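Long-range contact in malonyl-CoA-[acyl-carrier-protein] transacylase (Coxiella burnetii, PDB 3TQE), which probably transfers the malonyl group from malonyl-CoA to holo-acyl carrier protein, supplying malonyl-ACP for fatty acid synthesis: residues I147-Q161 / I173-A187. Residues are numbered along the deposited sequence; the frame is centred on the assembly and turned at random. Where two conformers were deposited one is given.
Sequences IESICENAALGQVVQ and ISGHSEAVDRALNMA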
# COMPACT_ATOMS: atom_id res chain seq x y z
N ILE A 147 2.68 -19.73 -10.79
CA ILE A 147 1.55 -19.48 -9.91
C ILE A 147 0.28 -19.26 -10.71
O ILE A 147 -0.79 -19.69 -10.30
CB ILE A 147 1.84 -18.32 -8.94
CG1 ILE A 147 2.93 -18.74 -7.96
CG2 ILE A 147 0.58 -17.88 -8.19
CD1 ILE A 147 3.57 -17.62 -7.21
N GLU A 148 0.36 -18.56 -11.84
CA GLU A 148 -0.81 -18.41 -12.68
C GLU A 148 -1.35 -19.76 -13.12
O GLU A 148 -2.55 -19.96 -13.12
CB GLU A 148 -0.50 -17.57 -13.91
CG GLU A 148 -0.29 -16.13 -13.62
CD GLU A 148 0.16 -15.34 -14.85
OE1 GLU A 148 0.56 -15.96 -15.87
OE2 GLU A 148 0.10 -14.09 -14.81
N SER A 149 -0.47 -20.67 -13.50
CA SER A 149 -0.88 -21.99 -13.94
C SER A 149 -1.56 -22.74 -12.81
O SER A 149 -2.60 -23.36 -12.99
CB SER A 149 0.34 -22.78 -14.38
OG SER A 149 -0.02 -24.07 -14.77
N ILE A 150 -0.95 -22.67 -11.64
CA ILE A 150 -1.54 -23.30 -10.46
C ILE A 150 -2.93 -22.77 -10.20
O ILE A 150 -3.86 -23.51 -9.92
CB ILE A 150 -0.68 -23.08 -9.22
CG1 ILE A 150 0.57 -23.96 -9.30
CG2 ILE A 150 -1.49 -23.39 -7.94
CD1 ILE A 150 1.63 -23.57 -8.30
N CYS A 151 -3.07 -21.46 -10.24
CA CYS A 151 -4.37 -20.88 -9.94
C CYS A 151 -5.42 -21.35 -10.94
O CYS A 151 -6.53 -21.67 -10.54
CB CYS A 151 -4.30 -19.36 -9.91
SG CYS A 151 -3.41 -18.71 -8.46
N GLU A 152 -5.05 -21.44 -12.22
CA GLU A 152 -5.97 -21.90 -13.23
C GLU A 152 -6.40 -23.33 -12.93
O GLU A 152 -7.56 -23.67 -13.09
CB GLU A 152 -5.34 -21.82 -14.62
CG GLU A 152 -5.14 -20.39 -15.11
CD GLU A 152 -4.34 -20.32 -16.40
OE1 GLU A 152 -3.96 -21.39 -16.96
OE2 GLU A 152 -4.09 -19.18 -16.87
N ASN A 153 -5.46 -24.16 -12.49
CA ASN A 153 -5.75 -25.58 -12.22
C ASN A 153 -6.52 -25.77 -10.92
O ASN A 153 -7.31 -26.69 -10.78
CB ASN A 153 -4.46 -26.38 -12.15
CG ASN A 153 -3.77 -26.50 -13.49
OD1 ASN A 153 -4.41 -26.34 -14.54
ND2 ASN A 153 -2.48 -26.76 -13.46
N ALA A 154 -6.30 -24.89 -9.95
CA ALA A 154 -6.95 -25.01 -8.66
C ALA A 154 -8.35 -24.42 -8.63
O ALA A 154 -9.15 -24.77 -7.77
CB ALA A 154 -6.11 -24.30 -7.62
N ALA A 155 -8.67 -23.55 -9.58
CA ALA A 155 -9.88 -22.77 -9.46
C ALA A 155 -11.14 -23.58 -9.48
O ALA A 155 -12.00 -23.37 -8.65
CB ALA A 155 -9.94 -21.67 -10.54
N LEU A 156 -11.24 -24.50 -10.45
CA LEU A 156 -12.37 -25.42 -10.52
C LEU A 156 -13.70 -24.69 -10.40
O LEU A 156 -14.62 -25.12 -9.72
CB LEU A 156 -12.22 -26.53 -9.46
CG LEU A 156 -10.99 -27.39 -9.66
CD1 LEU A 156 -10.73 -28.26 -8.48
CD2 LEU A 156 -11.13 -28.22 -10.89
N GLY A 157 -13.80 -23.55 -11.08
CA GLY A 157 -15.02 -22.79 -11.09
C GLY A 157 -15.12 -21.63 -10.12
O GLY A 157 -16.02 -20.78 -10.23
N GLN A 158 -14.21 -21.62 -9.15
CA GLN A 158 -14.10 -20.55 -8.18
C GLN A 158 -13.06 -19.55 -8.65
O GLN A 158 -12.44 -19.72 -9.69
CB GLN A 158 -13.71 -21.12 -6.82
CG GLN A 158 -14.77 -22.02 -6.20
CD GLN A 158 -14.41 -22.34 -4.77
OE1 GLN A 158 -13.44 -23.07 -4.54
NE2 GLN A 158 -15.14 -21.76 -3.80
N VAL A 159 -12.90 -18.49 -7.88
CA VAL A 159 -11.91 -17.47 -8.16
C VAL A 159 -10.67 -17.72 -7.32
O VAL A 159 -10.73 -17.86 -6.11
CB VAL A 159 -12.45 -16.08 -7.79
CG1 VAL A 159 -11.38 -15.01 -7.95
CG2 VAL A 159 -13.64 -15.75 -8.64
N VAL A 160 -9.53 -17.73 -7.98
CA VAL A 160 -8.25 -17.68 -7.29
C VAL A 160 -7.23 -17.19 -8.28
O VAL A 160 -7.12 -17.71 -9.38
CB VAL A 160 -7.83 -19.03 -6.66
CG1 VAL A 160 -7.84 -20.16 -7.70
CG2 VAL A 160 -6.48 -18.92 -5.95
N GLN A 161 -6.51 -16.14 -7.92
CA GLN A 161 -5.54 -15.58 -8.82
C GLN A 161 -4.50 -14.77 -8.11
O GLN A 161 -4.71 -14.38 -6.98
CB GLN A 161 -6.21 -14.71 -9.86
CG GLN A 161 -7.10 -13.65 -9.37
CD GLN A 161 -7.96 -13.11 -10.52
OE1 GLN A 161 -8.87 -13.80 -11.03
NE2 GLN A 161 -7.69 -11.92 -10.94
N ILE A 173 -1.82 -14.58 -3.52
CA ILE A 173 -3.01 -14.92 -4.26
C ILE A 173 -4.25 -14.61 -3.45
O ILE A 173 -4.20 -14.49 -2.24
CB ILE A 173 -2.99 -16.40 -4.72
CG1 ILE A 173 -3.03 -17.37 -3.53
CG2 ILE A 173 -1.77 -16.63 -5.61
CD1 ILE A 173 -3.29 -18.87 -3.92
N SER A 174 -5.36 -14.48 -4.13
CA SER A 174 -6.61 -14.08 -3.54
C SER A 174 -7.76 -14.78 -4.23
O SER A 174 -7.67 -15.06 -5.42
CB SER A 174 -6.75 -12.58 -3.75
OG SER A 174 -7.84 -12.10 -3.04
N GLY A 175 -8.83 -15.02 -3.50
CA GLY A 175 -10.04 -15.53 -4.10
C GLY A 175 -10.90 -16.22 -3.08
O GLY A 175 -10.87 -15.92 -1.89
N HIS A 176 -11.68 -17.17 -3.56
CA HIS A 176 -12.47 -17.96 -2.65
C HIS A 176 -11.60 -18.77 -1.74
O HIS A 176 -10.57 -19.29 -2.17
CB HIS A 176 -13.36 -18.90 -3.43
CG HIS A 176 -14.46 -18.20 -4.14
ND1 HIS A 176 -14.51 -18.09 -5.51
CD2 HIS A 176 -15.56 -17.57 -3.66
CE1 HIS A 176 -15.60 -17.42 -5.84
NE2 HIS A 176 -16.26 -17.12 -4.74
N SER A 177 -12.03 -18.92 -0.50
CA SER A 177 -11.19 -19.54 0.50
C SER A 177 -10.79 -20.95 0.12
O SER A 177 -9.65 -21.33 0.28
CB SER A 177 -11.86 -19.55 1.86
OG SER A 177 -13.11 -20.07 1.76
N GLU A 178 -11.73 -21.73 -0.40
CA GLU A 178 -11.42 -23.13 -0.71
C GLU A 178 -10.42 -23.19 -1.84
O GLU A 178 -9.52 -24.04 -1.84
CB GLU A 178 -12.69 -23.88 -1.10
CG GLU A 178 -13.76 -23.91 -0.01
CD GLU A 178 -14.77 -22.74 -0.09
OE1 GLU A 178 -14.54 -21.79 -0.89
OE2 GLU A 178 -15.79 -22.79 0.65
N ALA A 179 -10.57 -22.30 -2.82
CA ALA A 179 -9.71 -22.27 -3.98
C ALA A 179 -8.32 -21.81 -3.63
O ALA A 179 -7.34 -22.34 -4.12
CB ALA A 179 -10.33 -21.37 -5.04
N VAL A 180 -8.23 -20.79 -2.78
CA VAL A 180 -6.95 -20.37 -2.27
C VAL A 180 -6.24 -21.54 -1.59
O VAL A 180 -5.07 -21.77 -1.84
CB VAL A 180 -7.09 -19.14 -1.35
CG1 VAL A 180 -5.81 -18.91 -0.56
CG2 VAL A 180 -7.49 -17.96 -2.20
N ASP A 181 -6.94 -22.28 -0.75
CA ASP A 181 -6.30 -23.40 -0.07
C ASP A 181 -5.84 -24.45 -1.07
O ASP A 181 -4.76 -25.00 -0.93
CB ASP A 181 -7.24 -24.00 0.97
CG ASP A 181 -7.36 -23.16 2.21
OD1 ASP A 181 -6.51 -22.28 2.43
OD2 ASP A 181 -8.30 -23.40 3.02
N ARG A 182 -6.65 -24.74 -2.08
CA ARG A 182 -6.26 -25.70 -3.10
C ARG A 182 -5.03 -25.24 -3.85
O ARG A 182 -4.13 -26.02 -4.10
CB ARG A 182 -7.38 -25.96 -4.09
CG ARG A 182 -8.55 -26.73 -3.53
CD ARG A 182 -9.51 -27.17 -4.62
NE ARG A 182 -10.08 -26.10 -5.42
CZ ARG A 182 -11.17 -25.40 -5.14
NH1 ARG A 182 -11.86 -25.57 -4.02
NH2 ARG A 182 -11.56 -24.48 -5.99
N ALA A 183 -4.99 -23.96 -4.18
CA ALA A 183 -3.87 -23.40 -4.90
C ALA A 183 -2.61 -23.41 -4.05
O ALA A 183 -1.52 -23.70 -4.56
CB ALA A 183 -4.19 -21.98 -5.31
N LEU A 184 -2.73 -23.07 -2.78
CA LEU A 184 -1.57 -23.08 -1.92
C LEU A 184 -1.03 -24.48 -1.80
O LEU A 184 0.18 -24.70 -1.81
CB LEU A 184 -1.91 -22.53 -0.54
CG LEU A 184 -2.27 -21.06 -0.47
CD1 LEU A 184 -2.74 -20.71 0.94
CD2 LEU A 184 -1.13 -20.16 -0.95
N ASN A 185 -1.93 -25.45 -1.69
CA ASN A 185 -1.45 -26.81 -1.58
C ASN A 185 -0.74 -27.26 -2.85
O ASN A 185 0.30 -27.91 -2.79
CB ASN A 185 -2.61 -27.73 -1.22
CG ASN A 185 -2.14 -29.01 -0.62
OD1 ASN A 185 -1.46 -29.02 0.40
ND2 ASN A 185 -2.48 -30.07 -1.23
N MSE A 186 -1.27 -26.88 -4.02
CA MSE A 186 -0.59 -27.17 -5.27
C MSE A 186 0.74 -26.48 -5.35
O MSE A 186 1.70 -27.02 -5.88
CB MSE A 186 -1.42 -26.74 -6.45
CG MSE A 186 -2.57 -27.54 -6.70
SE MSE A 186 -3.38 -27.02 -8.38
CE MSE A 186 -4.96 -27.99 -8.10
N ALA A 187 0.82 -25.25 -4.85
CA ALA A 187 2.09 -24.55 -4.90
C ALA A 187 3.15 -25.29 -4.12
O ALA A 187 4.28 -25.41 -4.55
CB ALA A 187 1.93 -23.13 -4.39
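Arg182 reaches from helix 177-187 to the C-terminal end of helix 147-155. Its NE lies 2.9 Å from Ala154 O, and NH2 shares that oxygen, a side-on grip within the guanidinium plane; NH2 also makes a weak bond to Ala155 O. The chain bends at chi3 (-59°), which turns the end-on edge, NH1 and NH2, onto Gln158 OE1, with NH2 on a lone pair at 2.8 Å. Arginine suits the place because one flat cation serves several acceptors along its rim, and a helix C-terminus should welcome its charge.

The amide of Gln158 is thereby fixed in rotation: its NE2 points almost straight (167°) at Glu178 OE1, 3.0 Å away and met from above the carboxylate plane. The same amide lies nearly parallel to the His176 ring, 8° apart. His176, at the N-cap position, takes the N-H of Val159 in its ring plane, ND1 to N 2.9 Å, while the backbone N of His176 donates to Val159 O.

With alanines Ala154, Ala179 and Ala183 in between, the axes of the short helical segments come within 8.4 Å. Ala154 is a knob among Ala179, Arg182, Ala183 and Met186, a selenomethionine. Ile150 CG2 touches Met186 CB at 3.7 Å, and branched Val160 fills the angle between helix and strand, CG2 against Ala183 CB and Ile173 CD1.

Gln161 and Ser174 form an antiparallel hydrogen-bonded pair. Ser174 OG bonds Ser204 O, near His205, a predicted active-site residue. Helix 144-155 leads into hairpin 160-167/170-174 and helix 177-189 out of its open end, both packing on strand 134-140.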